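Local coordinates for protein tRNA threonylcarbamoyladenosine dehydratase (Escherichia coli, PDB 4D79) that catalyses the ATP-dependent dehydration of threonylcarbamoyladenosine at position 37 of tRNAs to its cyclic form, and can accept sulfur from the cysteine desulfurase CsdA in vitro, at residues V3-W9 against L25-D30; V114-M118 against A137-C142; Y122-A128 against I147-T152. All blocks are in the same frame, centred on the assembly; numbering follows the deposited sequence. Where two conformers were deposited one is given.

Contact 1. Residues V3-W9 against L25-D30; sequences VVISDAW and LQLFAD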
ATOM      1  N   VAL B   3       4.880 -20.888 -17.685  1.00 32.91           N
ATOM      2  CA  VAL B   3       6.162 -20.450 -17.158  1.00 31.41           C
ATOM      3  C   VAL B   3       6.742 -21.576 -16.310  1.00 25.86           C
ATOM      4  O   VAL B   3       6.049 -22.125 -15.444  1.00 30.49           O
ATOM      5  CB  VAL B   3       5.981 -19.138 -16.361  1.00 27.08           C
ATOM      6  CG1 VAL B   3       7.256 -18.750 -15.632  1.00 40.26           C
ATOM      7  CG2 VAL B   3       5.576 -18.030 -17.314  1.00 50.41           C
ATOM      8  N   VAL B   4       8.004 -21.914 -16.554  1.00 27.55           N
ATOM      9  CA  VAL B   4       8.725 -22.875 -15.729  1.00 31.06           C
ATOM     10  C   VAL B   4       9.335 -22.077 -14.569  1.00 31.20           C
ATOM     11  O   VAL B   4      10.150 -21.179 -14.781  1.00 35.72           O
ATOM     12  CB  VAL B   4       9.809 -23.611 -16.538  1.00 31.05           C
ATOM     13  CG1 VAL B   4      10.651 -24.508 -15.607  1.00 28.72           C
ATOM     14  CG2 VAL B   4       9.183 -24.445 -17.639  1.00 40.69           C
ATOM     15  N   ILE B   5       8.976 -22.426 -13.339  1.00 20.17           N
ATOM     16  CA  ILE B   5       9.424 -21.663 -12.169  1.00 18.85           C
ATOM     17  C   ILE B   5      10.863 -22.056 -11.845  1.00 22.96           C
ATOM     18  O   ILE B   5      11.169 -23.239 -11.676  1.00 22.11           O
ATOM     19  CB  ILE B   5       8.474 -21.899 -10.979  1.00 22.72           C
ATOM     20  CG1 ILE B   5       7.166 -21.183 -11.260  1.00 23.05           C
ATOM     21  CG2 ILE B   5       9.072 -21.409  -9.620  1.00 20.07           C
ATOM     22  CD1 ILE B   5       6.040 -21.484 -10.317  1.00 21.72           C
ATOM     23  N   SER B   6      11.767 -21.077 -11.887  1.00 20.41           N
ATOM     24  CA  SER B   6      13.184 -21.283 -11.607  1.00 19.24           C
ATOM     25  C   SER B   6      13.484 -21.326 -10.098  1.00 23.17           C
ATOM     26  O   SER B   6      12.672 -20.956  -9.235  1.00 20.13           O
ATOM     27  CB  SER B   6      14.026 -20.185 -12.246  1.00 21.26           C
ATOM     28  OG  SER B   6      13.806 -18.944 -11.572  1.00 22.19           O
ATOM     29  N   ASP B   7      14.709 -21.743  -9.784  1.00 23.87           N
ATOM     30  CA  ASP B   7      15.139 -21.686  -8.394  1.00 17.25           C
ATOM     31  C   ASP B   7      15.179 -20.250  -7.910  1.00 26.73           C
ATOM     32  O   ASP B   7      14.786 -19.973  -6.781  1.00 19.91           O
ATOM     33  CB  ASP B   7      16.520 -22.326  -8.227  1.00 19.09           C
ATOM     34  CG  ASP B   7      16.483 -23.862  -8.254  1.00 27.16           C
ATOM     35  OD1 ASP B   7      15.410 -24.482  -8.070  1.00 28.50           O
ATOM     36  OD2 ASP B   7      17.565 -24.453  -8.420  1.00 27.75           O
ATOM     37  N   ALA B   8      15.597 -19.319  -8.769  1.00 21.15           N
ATOM     38  CA  ALA B   8      15.583 -17.900  -8.403  1.00 22.39           C
ATOM     39  C   ALA B   8      14.172 -17.393  -8.116  1.00 21.63           C
ATOM     40  O   ALA B   8      13.965 -16.627  -7.172  1.00 20.18           O
ATOM     41  CB  ALA B   8      16.236 -17.070  -9.497  1.00 24.15           C
ATOM     42  N   TRP B   9      13.202 -17.778  -8.947  1.00 15.51           N
ATOM     43  CA  TRP B   9      11.806 -17.450  -8.711  1.00 20.69           C
ATOM     44  C   TRP B   9      11.342 -17.963  -7.357  1.00 21.07           C
ATOM     45  O   TRP B   9      10.611 -17.263  -6.632  1.00 16.99           O
ATOM     46  CB  TRP B   9      10.984 -18.055  -9.833  1.00 17.87           C
ATOM     47  CG  TRP B   9       9.563 -17.585  -9.979  1.00 15.59           C
ATOM     48  CD1 TRP B   9       8.549 -17.771  -9.114  1.00 20.40           C
ATOM     49  CD2 TRP B   9       9.029 -16.896 -11.095  1.00 17.41           C
ATOM     50  NE1 TRP B   9       7.398 -17.230  -9.619  1.00 18.04           N
ATOM     51  CE2 TRP B   9       7.671 -16.683 -10.841  1.00 16.69           C
ATOM     52  CE3 TRP B   9       9.570 -16.445 -12.304  1.00 21.37           C
ATOM     53  CZ2 TRP B   9       6.841 -16.018 -11.741  1.00 22.00           C
ATOM     54  CZ3 TRP B   9       8.753 -15.807 -13.198  1.00 28.02           C
ATOM     55  CH2 TRP B   9       7.399 -15.603 -12.919  1.00 24.21           C
ATOM     56  N   LEU B  25       1.130 -20.600  -6.663  1.00 19.83           N
ATOM     57  CA  LEU B  25       2.371 -20.034  -7.192  1.00 16.88           C
ATOM     58  C   LEU B  25       2.462 -20.256  -8.703  1.00 16.54           C
ATOM     59  O   LEU B  25       2.871 -19.365  -9.454  1.00 18.48           O
ATOM     60  CB  LEU B  25       3.582 -20.638  -6.484  1.00 18.58           C
ATOM     61  CG  LEU B  25       4.930 -19.983  -6.826  1.00 18.73           C
ATOM     62  CD1 LEU B  25       5.082 -18.609  -6.151  1.00 20.58           C
ATOM     63  CD2 LEU B  25       6.110 -20.897  -6.429  1.00 20.32           C
ATOM     64  N   GLN B  26       2.129 -21.448  -9.151  1.00 16.70           N
ATOM     65  CA  GLN B  26       2.168 -21.738 -10.580  1.00 18.65           C
ATOM     66  C   GLN B  26       1.052 -21.007 -11.324  1.00 19.46           C
ATOM     67  O   GLN B  26       1.266 -20.505 -12.434  1.00 19.58           O
ATOM     68  CB  GLN B  26       2.090 -23.249 -10.823  1.00 18.54           C
ATOM     69  CG  GLN B  26       2.188 -23.605 -12.287  1.00 19.74           C
ATOM     70  CD  GLN B  26       3.551 -23.390 -12.873  1.00 26.91           C
ATOM     71  OE1 GLN B  26       4.505 -24.131 -12.590  1.00 25.79           O
ATOM     72  NE2 GLN B  26       3.686 -22.322 -13.623  1.00 23.78           N
ATOM     73  N   LEU B  27      -0.139 -20.925 -10.727  1.00 18.94           N
ATOM     74  CA  LEU B  27      -1.229 -20.168 -11.348  1.00 22.88           C
ATOM     75  C   LEU B  27      -0.809 -18.728 -11.601  1.00 18.94           C
ATOM     76  O   LEU B  27      -1.083 -18.171 -12.667  1.00 20.19           O
ATOM     77  CB  LEU B  27      -2.471 -20.194 -10.448  1.00 21.23           C
ATOM     78  CG  LEU B  27      -3.719 -19.461 -10.943  1.00 25.69           C
ATOM     79  CD1 LEU B  27      -4.334 -20.193 -12.154  1.00 33.99           C
ATOM     80  CD2 LEU B  27      -4.722 -19.350  -9.806  1.00 27.84           C
ATOM     81  N   PHE B  28      -0.195 -18.092 -10.588  1.00 17.23           N
ATOM     82  CA  PHE B  28       0.273 -16.724 -10.727  1.00 16.55           C
ATOM     83  C   PHE B  28       1.367 -16.620 -11.788  1.00 15.70           C
ATOM     84  O   PHE B  28       1.377 -15.670 -12.601  1.00 18.42           O
ATOM     85  CB  PHE B  28       0.783 -16.172  -9.379  1.00 20.89           C
ATOM     86  CG  PHE B  28      -0.253 -16.135  -8.257  1.00 18.07           C
ATOM     87  CD1 PHE B  28      -1.605 -16.290  -8.500  1.00 19.31           C
ATOM     88  CD2 PHE B  28       0.160 -15.929  -6.923  1.00 23.70           C
ATOM     89  CE1 PHE B  28      -2.532 -16.243  -7.440  1.00 18.58           C
ATOM     90  CE2 PHE B  28      -0.773 -15.883  -5.883  1.00 22.47           C
ATOM     91  CZ  PHE B  28      -2.112 -16.042  -6.150  1.00 20.93           C
ATOM     92  N   ALA B  29       2.313 -17.557 -11.789  1.00 16.41           N
ATOM     93  CA  ALA B  29       3.399 -17.482 -12.766  1.00 17.62           C
ATOM     94  C   ALA B  29       2.873 -17.596 -14.202  1.00 18.17           C
ATOM     95  O   ALA B  29       3.441 -17.010 -15.130  1.00 19.11           O
ATOM     96  CB  ALA B  29       4.436 -18.568 -12.490  1.00 19.91           C
ATOM     97  N   ASP B  30       1.796 -18.335 -14.389  1.00 18.50           N
ATOM     98  CA  ASP B  30       1.182 -18.571 -15.691  1.00 18.02           C
ATOM     99  C   ASP B  30       0.209 -17.464 -16.081  1.00 24.87           C
ATOM    100  O   ASP B  30      -0.299 -17.466 -17.216  1.00 21.63           O
ATOM    101  CB  ASP B  30       0.402 -19.884 -15.670  1.00 20.71           C
ATOM    102  CG  ASP B  30       1.273 -21.098 -15.654  1.00 48.98           C
ATOM    103  OD1 ASP B  30       2.424 -20.979 -16.061  1.00 25.67           O
ATOM    104  OD2 ASP B  30       0.773 -22.199 -15.345  1.00 31.30           O
TER
HETATM  105  O   HOH W   1       7.150 -24.589 -13.090  1.00 25.54           O
HETATM  106  O   HOH W   2       4.588 -17.118  -9.053  1.00 24.25           O
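Val3, Ile5 and Trp9 make a mixed polar and apolar contact, partly buried, with the C-terminal part of helix 22-29, within the N-terminal pair of consecutive helices, 7-20 and 22-29, that precedes strand 32-36, the first strand of the Rossmann-type sheet. The extended lead-in to helix 7-20 is held at its backbone by two side chains. Val3 N gives a nearly straight bond to Asp30 OD1 (2.9 Å, 170°), which it meets almost along the C-O bond, and Gln26 NE2 returns a bond to Val3 O (3.0 Å). The bend of Gln26 at chi2 (71°) turns its amide back toward Val3, and Gln26 OE1 accepts from a water that itself accepts from Ile5 N. Beside these polar groups, Ala29 CB is the shared apolar surface, with Ile5 CD1 at 4.0 Å and Trp9 CZ2 at 3.6 Å, while Ile5 CD1 also reaches Leu25 CD2. Ile5 CG1 lies over the rim of one indole face. The helix start is N-capped by Ser6, whose OG accepts from Trp9 N and bonds to Glu99. At the indole edge, a water in the ring plane accepts from Trp9 NE1 and donates to Leu25 O, 2.9 Å from each.

Contact 2. Residues V114-M118 against A137-C142; sequences VAQYM and ALIAYC
Val114 opens helix 114-118 against helix 132-144 by setting CG2 between Leu138 CD1 and Tyr141 CB, the latter at 3.9 Å. Its chi1 of 59° leaves CG1 wedged between backbone N and carbonyl carbon, with CG2 anti to N, and both methyls face the root of the Tyr141 side chain. One residue on, Ala115 lies over the phenol: its CA sits above one ring face, 4.0 Å from the Tyr141 centroid in a CH-pi contact, and its CB is 3.5 Å from Tyr141 CE1. Tyr141 thus lies along the shorter helix, from Val114 to Met118, and chi1 of -172° swings its ring out from its own helix to do so. A turn further along, Met118 closes the other side of the contact. Its CB packs at Tyr141 CE2 (3.6 Å), and bends at chi2 and chi3 bring CE to Leu138 CD1 (3.8 Å) and SD to 4.1 Å from Cys142 SG. Across the interface the contacts are apolar, and Met118 also reaches Val125 of strand 124-127. The short segments cross at -62° with axes 10.5 Å apart: two helices covering the same face of a Rossmann-type sheet, one leading into strand 124-127 and the other being the crossover helix that leaves it.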
ATOM      1  N   VAL B 114     -10.052  -0.624 -27.817  1.00 29.02           N
ATOM      2  CA  VAL B 114     -10.092  -1.473 -26.630  1.00 24.89           C
ATOM      3  C   VAL B 114     -10.090  -2.945 -27.013  1.00 34.92           C
ATOM      4  O   VAL B 114      -9.368  -3.758 -26.415  1.00 28.97           O
ATOM      5  CB  VAL B 114     -11.305  -1.125 -25.746  1.00 28.57           C
ATOM      6  CG1 VAL B 114     -12.633  -1.294 -26.526  1.00 37.00           C
ATOM      7  CG2 VAL B 114     -11.268  -1.956 -24.447  1.00 30.41           C
ATOM      8  N   ALA B 115     -10.844  -3.314 -28.054  1.00 33.31           N
ATOM      9  CA  ALA B 115     -10.876  -4.719 -28.414  1.00 35.02           C
ATOM     10  C   ALA B 115      -9.490  -5.208 -28.815  1.00 30.96           C
ATOM     11  O   ALA B 115      -9.084  -6.300 -28.427  1.00 32.61           O
ATOM     12  CB  ALA B 115     -11.888  -4.934 -29.526  1.00 42.09           C
ATOM     13  N   GLN B 116      -8.754  -4.416 -29.602  1.00 31.53           N
ATOM     14  CA  GLN B 116      -7.393  -4.804 -29.970  1.00 38.20           C
ATOM     15  C   GLN B 116      -6.522  -4.989 -28.733  1.00 41.79           C
ATOM     16  O   GLN B 116      -5.812  -6.000 -28.587  1.00 34.32           O
ATOM     17  CB  GLN B 116      -6.790  -3.749 -30.902  1.00 33.67           C
ATOM     18  CG  GLN B 116      -5.307  -3.924 -31.209  1.00 64.90           C
ATOM     19  CD  GLN B 116      -4.726  -2.758 -31.993  1.00105.83           C
ATOM     20  OE1 GLN B 116      -5.459  -1.901 -32.488  1.00 83.57           O
ATOM     21  NE2 GLN B 116      -3.398  -2.698 -32.068  1.00 77.98           N
ATOM     22  N   TYR B 117      -6.589  -4.045 -27.796  1.00 32.04           N
ATOM     23  CA  TYR B 117      -5.716  -4.192 -26.642  1.00 32.06           C
ATOM     24  C   TYR B 117      -6.180  -5.332 -25.744  1.00 30.78           C
ATOM     25  O   TYR B 117      -5.349  -6.022 -25.150  1.00 37.90           O
ATOM     26  CB  TYR B 117      -5.621  -2.860 -25.889  1.00 28.22           C
ATOM     27  CG  TYR B 117      -4.793  -1.825 -26.625  1.00 27.58           C
ATOM     28  CD1 TYR B 117      -3.672  -2.198 -27.342  1.00 42.83           C
ATOM     29  CD2 TYR B 117      -5.135  -0.479 -26.614  1.00 39.04           C
ATOM     30  CE1 TYR B 117      -2.909  -1.281 -28.009  1.00 38.10           C
ATOM     31  CE2 TYR B 117      -4.367   0.446 -27.273  1.00 41.83           C
ATOM     32  CZ  TYR B 117      -3.255   0.033 -27.981  1.00 36.36           C
ATOM     33  OH  TYR B 117      -2.468   0.935 -28.660  1.00 44.01           O
ATOM     34  N   MET B 118      -7.471  -5.604 -25.695  1.00 30.99           N
ATOM     35  CA  MET B 118      -7.925  -6.691 -24.841  1.00 26.39           C
ATOM     36  C   MET B 118      -7.836  -8.044 -25.548  1.00 39.80           C
ATOM     37  O   MET B 118      -8.129  -9.072 -24.926  1.00 40.96           O
ATOM     38  CB  MET B 118      -9.359  -6.429 -24.376  1.00 33.26           C
ATOM     39  CG  MET B 118      -9.483  -5.253 -23.435  1.00 27.26           C
ATOM     40  SD  MET B 118      -8.519  -5.408 -21.909  1.00 31.95           S
ATOM     41  CE  MET B 118      -7.381  -4.051 -22.105  1.00 25.12           C
ATOM     42  N   ALA B 137     -15.603   2.653 -21.553  1.00 28.22           N
ATOM     43  CA  ALA B 137     -15.338   1.808 -22.710  1.00 36.75           C
ATOM     44  C   ALA B 137     -14.620   0.517 -22.303  1.00 25.36           C
ATOM     45  O   ALA B 137     -14.937  -0.568 -22.810  1.00 25.47           O
ATOM     46  CB  ALA B 137     -14.506   2.590 -23.722  1.00 37.63           C
ATOM     47  N   LEU B 138     -13.650   0.612 -21.384  1.00 25.18           N
ATOM     48  CA  LEU B 138     -12.960  -0.587 -20.932  1.00 24.42           C
ATOM     49  C   LEU B 138     -13.923  -1.503 -20.186  1.00 27.56           C
ATOM     50  O   LEU B 138     -13.980  -2.709 -20.444  1.00 21.95           O
ATOM     51  CB  LEU B 138     -11.761  -0.218 -20.037  1.00 23.16           C
ATOM     52  CG  LEU B 138     -10.937  -1.383 -19.465  1.00 26.19           C
ATOM     53  CD1 LEU B 138     -10.286  -2.137 -20.611  1.00 27.45           C
ATOM     54  CD2 LEU B 138      -9.885  -0.885 -18.484  1.00 26.64           C
ATOM     55  N   ILE B 139     -14.704  -0.938 -19.263  1.00 21.96           N
ATOM     56  CA  ILE B 139     -15.592  -1.754 -18.436  1.00 24.58           C
ATOM     57  C   ILE B 139     -16.649  -2.438 -19.283  1.00 23.20           C
ATOM     58  O   ILE B 139     -16.922  -3.632 -19.103  1.00 25.18           O
ATOM     59  CB  ILE B 139     -16.216  -0.895 -17.324  1.00 23.83           C
ATOM     60  CG1 ILE B 139     -15.130  -0.557 -16.299  1.00 22.72           C
ATOM     61  CG2 ILE B 139     -17.409  -1.604 -16.632  1.00 26.50           C
ATOM     62  CD1 ILE B 139     -15.560   0.496 -15.379  1.00 31.92           C
ATOM     63  N   ALA B 140     -17.282  -1.686 -20.195  1.00 23.99           N
ATOM     64  CA  ALA B 140     -18.323  -2.254 -21.043  1.00 34.47           C
ATOM     65  C   ALA B 140     -17.775  -3.406 -21.880  1.00 25.89           C
ATOM     66  O   ALA B 140     -18.391  -4.473 -21.956  1.00 25.53           O
ATOM     67  CB  ALA B 140     -18.933  -1.150 -21.909  1.00 31.92           C
ATOM     68  N   TYR B 141     -16.575  -3.240 -22.437  1.00 25.98           N
ATOM     69  CA  TYR B 141     -15.969  -4.291 -23.240  1.00 25.88           C
ATOM     70  C   TYR B 141     -15.647  -5.532 -22.409  1.00 24.03           C
ATOM     71  O   TYR B 141     -15.970  -6.659 -22.815  1.00 21.61           O
ATOM     72  CB  TYR B 141     -14.712  -3.771 -23.937  1.00 24.60           C
ATOM     73  CG  TYR B 141     -14.193  -4.798 -24.918  1.00 23.24           C
ATOM     74  CD1 TYR B 141     -14.696  -4.855 -26.227  1.00 28.24           C
ATOM     75  CD2 TYR B 141     -13.288  -5.747 -24.520  1.00 22.87           C
ATOM     76  CE1 TYR B 141     -14.254  -5.830 -27.129  1.00 32.82           C
ATOM     77  CE2 TYR B 141     -12.826  -6.719 -25.398  1.00 27.36           C
ATOM     78  CZ  TYR B 141     -13.338  -6.759 -26.698  1.00 27.19           C
ATOM     79  OH  TYR B 141     -12.876  -7.714 -27.540  1.00 26.41           O
ATOM     80  N   CYS B 142     -14.981  -5.367 -21.244  1.00 20.87           N
ATOM     81  CA  CYS B 142     -14.642  -6.544 -20.464  1.00 23.19           C
ATOM     82  C   CYS B 142     -15.889  -7.221 -19.933  1.00 25.39           C
ATOM     83  O   CYS B 142     -15.964  -8.451 -19.926  1.00 24.13           O
ATOM     84  CB  CYS B 142     -13.713  -6.173 -19.286  1.00 23.65           C
ATOM     85  SG  CYS B 142     -12.112  -5.685 -19.911  1.00 25.96           S
TER

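Contact 3. Residues Y122-A128 against I147-T152; sequences YSYVIDA and IPLVTT
Thr152 OG1 donates to a lone pair of Asp127 O, in the carbonyl plane (2.9 Å), at the end of a ladder of three parallel-sheet bonds: Val125 N to Pro148 O (2.8 Å), Val150 N to Val125 O (3.0 Å), and Asp127 N to Val150 O, practically straight at 178°. With CG of Asp127 anti to the backbone N (chi1 160°), the carboxylate runs alongside the Thr151 side chain. Asp127 OD2 and Thr151 OG1 lie close together, at a separation (2.4 Å) too short to be reliable, Thr151 being modelled in two conformers. Lys135 of the crossover helix forms a salt bridge with Asp127 OD2 and also bonds to Thr152 O, while Asp127 OD1 receives Ile129 N; the buried carboxylate therefore ties the strand end to the start of the helix.

Outward from this ladder, Tyr124 lays its ring over Pro148, whose CB stands 3.5 Å from the ring centroid and close to the ring normal in a CH-pi contact. Tyr124 OH donates to a water 2.7 Å away, which in turn donates to Leu149 O. A leucine in place of Tyr124 would probably leave that water without its phenol donor and Pro148 CB without a flat ring to rest on. On the face of the sheet carrying Asp127, Val125 CG1 packs on Leu149 CD1 and Val125 CG2 on Ile147 CG2; on the opposite face, Ile126 CG1 meets Val150 CG1 at 3.9 Å, and helix 242-266 covers Tyr124 and Ile126. Strand 124-127, helix 132-144 and strand 149-152 make up a parallel beta-alpha-beta crossover of the Rossmann-type ThiF fold, and Ala128, just past the C-terminal end of strand 124-127, belongs to the ATP pocket.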
ATOM      1  N   TYR B 122      -6.241 -11.785 -21.384  1.00 23.55           N
ATOM      2  CA  TYR B 122      -5.705 -11.595 -20.035  1.00 21.56           C
ATOM      3  C   TYR B 122      -6.389 -12.510 -19.037  1.00 22.87           C
ATOM      4  O   TYR B 122      -7.596 -12.742 -19.123  1.00 21.11           O
ATOM      5  CB  TYR B 122      -5.883 -10.149 -19.613  1.00 20.81           C
ATOM      6  CG  TYR B 122      -5.095  -9.212 -20.482  1.00 22.49           C
ATOM      7  CD1 TYR B 122      -3.708  -9.251 -20.497  1.00 24.20           C
ATOM      8  CD2 TYR B 122      -5.729  -8.279 -21.272  1.00 22.17           C
ATOM      9  CE1 TYR B 122      -2.984  -8.414 -21.300  1.00 22.67           C
ATOM     10  CE2 TYR B 122      -5.008  -7.418 -22.073  1.00 24.83           C
ATOM     11  CZ  TYR B 122      -3.647  -7.489 -22.087  1.00 33.05           C
ATOM     12  OH  TYR B 122      -2.940  -6.631 -22.887  1.00 36.22           O
ATOM     13  N   SER B 123      -5.614 -12.988 -18.056  1.00 20.43           N
ATOM     14  CA  SER B 123      -6.198 -13.636 -16.883  1.00 22.77           C
ATOM     15  C   SER B 123      -7.070 -12.682 -16.071  1.00 21.58           C
ATOM     16  O   SER B 123      -8.023 -13.117 -15.422  1.00 22.28           O
ATOM     17  CB  SER B 123      -5.106 -14.178 -15.962  1.00 22.88           C
ATOM     18  OG  SER B 123      -4.104 -14.860 -16.680  1.00 24.91           O
ATOM     19  N   TYR B 124      -6.724 -11.401 -16.042  1.00 18.94           N
ATOM     20  CA  TYR B 124      -7.455 -10.408 -15.275  1.00 19.73           C
ATOM     21  C   TYR B 124      -7.088  -9.036 -15.814  1.00 17.72           C
ATOM     22  O   TYR B 124      -5.953  -8.808 -16.234  1.00 18.16           O
ATOM     23  CB  TYR B 124      -7.125 -10.462 -13.759  1.00 20.91           C
ATOM     24  CG  TYR B 124      -8.373 -10.584 -12.898  1.00 18.71           C
ATOM     25  CD1 TYR B 124      -9.135  -9.454 -12.548  1.00 19.48           C
ATOM     26  CD2 TYR B 124      -8.792 -11.809 -12.450  1.00 21.81           C
ATOM     27  CE1 TYR B 124     -10.282  -9.589 -11.781  1.00 17.93           C
ATOM     28  CE2 TYR B 124      -9.926 -11.954 -11.708  1.00 25.54           C
ATOM     29  CZ  TYR B 124     -10.657 -10.840 -11.353  1.00 23.34           C
ATOM     30  OH  TYR B 124     -11.799 -11.041 -10.637  1.00 23.77           O
ATOM     31  N   VAL B 125      -8.031  -8.106 -15.725  1.00 17.67           N
ATOM     32  CA  VAL B 125      -7.790  -6.699 -16.035  1.00 16.63           C
ATOM     33  C   VAL B 125      -8.039  -5.876 -14.772  1.00 19.15           C
ATOM     34  O   VAL B 125      -9.081  -6.011 -14.131  1.00 19.87           O
ATOM     35  CB  VAL B 125      -8.675  -6.211 -17.200  1.00 18.30           C
ATOM     36  CG1 VAL B 125      -8.437  -4.722 -17.477  1.00 19.14           C
ATOM     37  CG2 VAL B 125      -8.375  -7.043 -18.478  1.00 19.69           C
ATOM     38  N   ILE B 126      -7.088  -5.028 -14.423  1.00 17.72           N
ATOM     39  CA  ILE B 126      -7.212  -4.097 -13.307  1.00 20.29           C
ATOM     40  C   ILE B 126      -7.376  -2.697 -13.898  1.00 23.67           C
ATOM     41  O   ILE B 126      -6.485  -2.160 -14.579  1.00 18.64           O
ATOM     42  CB  ILE B 126      -6.018  -4.183 -12.348  1.00 17.21           C
ATOM     43  CG1 ILE B 126      -5.936  -5.593 -11.741  1.00 22.66           C
ATOM     44  CG2 ILE B 126      -6.140  -3.114 -11.252  1.00 18.96           C
ATOM     45  CD1 ILE B 126      -4.804  -5.798 -10.838  1.00 32.91           C
ATOM     46  N   ASP B 127      -8.547  -2.144 -13.710  1.00 21.69           N
ATOM     47  CA  ASP B 127      -8.891  -0.862 -14.296  1.00 29.10           C
ATOM     48  C   ASP B 127      -8.612   0.225 -13.273  1.00 27.17           C
ATOM     49  O   ASP B 127      -9.332   0.353 -12.274  1.00 25.99           O
ATOM     50  CB  ASP B 127     -10.339  -0.829 -14.738  1.00 16.45           C
ATOM     51  CG  ASP B 127     -10.843   0.571 -14.885  1.00 64.37           C
ATOM     52  OD1 ASP B 127     -10.040   1.405 -15.332  1.00 32.66           O
ATOM     53  OD2 ASP B 127     -12.021   0.840 -14.588  1.00 38.78           O
ATOM     54  N   ALA B 128      -7.583   1.021 -13.544  1.00 23.27           N
ATOM     55  CA  ALA B 128      -7.159   2.112 -12.668  1.00 22.49           C
ATOM     56  C   ALA B 128      -7.164   3.428 -13.434  1.00 18.85           C
ATOM     57  O   ALA B 128      -6.317   4.305 -13.215  1.00 27.33           O
ATOM     58  CB  ALA B 128      -5.787   1.810 -12.075  1.00 21.57           C
ATOM     59  N   ILE B 147     -14.500 -10.936 -19.599  1.00 21.14           N
ATOM     60  CA  ILE B 147     -13.087 -10.831 -19.238  1.00 20.90           C
ATOM     61  C   ILE B 147     -13.010 -10.460 -17.757  1.00 18.51           C
ATOM     62  O   ILE B 147     -13.647  -9.473 -17.354  1.00 21.57           O
ATOM     63  CB  ILE B 147     -12.401  -9.774 -20.100  1.00 21.70           C
ATOM     64  CG1 ILE B 147     -12.444 -10.158 -21.603  1.00 25.75           C
ATOM     65  CG2 ILE B 147     -10.977  -9.504 -19.590  1.00 20.39           C
ATOM     66  CD1 ILE B 147     -11.913  -9.097 -22.492  1.00 24.86           C
ATOM     67  N   PRO B 148     -12.300 -11.223 -16.921  1.00 17.80           N
ATOM     68  CA  PRO B 148     -12.235 -10.877 -15.488  1.00 22.87           C
ATOM     69  C   PRO B 148     -11.667  -9.485 -15.292  1.00 18.43           C
ATOM     70  O   PRO B 148     -10.614  -9.132 -15.824  1.00 20.06           O
ATOM     71  CB  PRO B 148     -11.321 -11.954 -14.883  1.00 20.39           C
ATOM     72  CG  PRO B 148     -11.418 -13.107 -15.852  1.00 23.80           C
ATOM     73  CD  PRO B 148     -11.564 -12.472 -17.218  1.00 19.99           C
ATOM     74  N   LEU B 149     -12.392  -8.692 -14.545  1.00 17.50           N
ATOM     75  CA  LEU B 149     -12.083  -7.287 -14.379  1.00 19.17           C
ATOM     76  C   LEU B 149     -12.357  -6.878 -12.951  1.00 22.40           C
ATOM     77  O   LEU B 149     -13.364  -7.277 -12.364  1.00 20.40           O
ATOM     78  CB  LEU B 149     -12.941  -6.420 -15.293  1.00 18.82           C
ATOM     79  CG  LEU B 149     -12.979  -4.906 -15.077  1.00 24.99           C
ATOM     80  CD1 LEU B 149     -11.788  -4.285 -15.678  1.00 27.65           C
ATOM     81  CD2 LEU B 149     -14.261  -4.345 -15.645  1.00 46.30           C
ATOM     82  N   VAL B 150     -11.506  -6.019 -12.429  1.00 18.80           N
ATOM     83  CA  VAL B 150     -11.816  -5.284 -11.211  1.00 20.06           C
ATOM     84  C   VAL B 150     -11.543  -3.818 -11.491  1.00 18.06           C
ATOM     85  O   VAL B 150     -10.506  -3.463 -12.060  1.00 23.70           O
ATOM     86  CB  VAL B 150     -11.051  -5.806  -9.975  1.00 18.52           C
ATOM     87  CG1 VAL B 150      -9.537  -5.844 -10.170  1.00 17.42           C
ATOM     88  CG2 VAL B 150     -11.445  -4.972  -8.733  1.00 19.26           C
ATOM     89  N   THR B 151     -12.508  -2.971 -11.167  0.64 22.20           N
ATOM     90  CA  THR B 151     -12.355  -1.547 -11.380  0.64 20.47           C
ATOM     91  C   THR B 151     -12.210  -0.869 -10.024  0.64 23.83           C
ATOM     92  O   THR B 151     -12.424  -1.468  -8.970  0.64 17.50           O
ATOM     93  CB  THR B 151     -13.535  -0.954 -12.179  0.64 21.41           C
ATOM     94  OG1 THR B 151     -13.264   0.425 -12.520  0.64 21.41           O
ATOM     95  CG2 THR B 151     -14.826  -1.008 -11.381  0.64 24.33           C
ATOM     96  N   THR B 152     -11.791   0.380 -10.074  1.00 24.73           N
ATOM     97  CA  THR B 152     -11.529   1.161  -8.884  1.00 27.90           C
ATOM     98  C   THR B 152     -12.272   2.473  -9.030  1.00 29.65           C
ATOM     99  O   THR B 152     -12.260   3.079 -10.102  1.00 29.30           O
ATOM    100  CB  THR B 152     -10.014   1.378  -8.668  1.00 35.20           C
ATOM    101  OG1 THR B 152      -9.422   1.912  -9.857  1.00 42.87           O
ATOM    102  CG2 THR B 152      -9.296   0.054  -8.339  1.00 29.85           C
TER
HETATM  103  O   HOH W   3     -13.356  -8.918 -10.242  1.00 18.67           O

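How the contacts relate
Contacts 2 and 3 share one beta-alpha-beta unit and are interleaved along the chain, with centres about 10 Å apart. They join directly: Cys142 O lies 2.9 Å from Ile147 N, a probable hydrogen bond, and Ile139 CD1 packs 3.6 Å from Asp127 OD2. Contact 2 therefore covers the face of the strand pair that bears Asp127. Both approach the nucleotide, the side chain of Ala128 coming within about 6 Å of the bound ATP and that of Leu138 within about 7 Å. Contact 1 precedes both in sequence and lies well away from contact 2 (centres about 28 Å apart) but comes within about 5 Å of contact 3, nearest atoms, without touching.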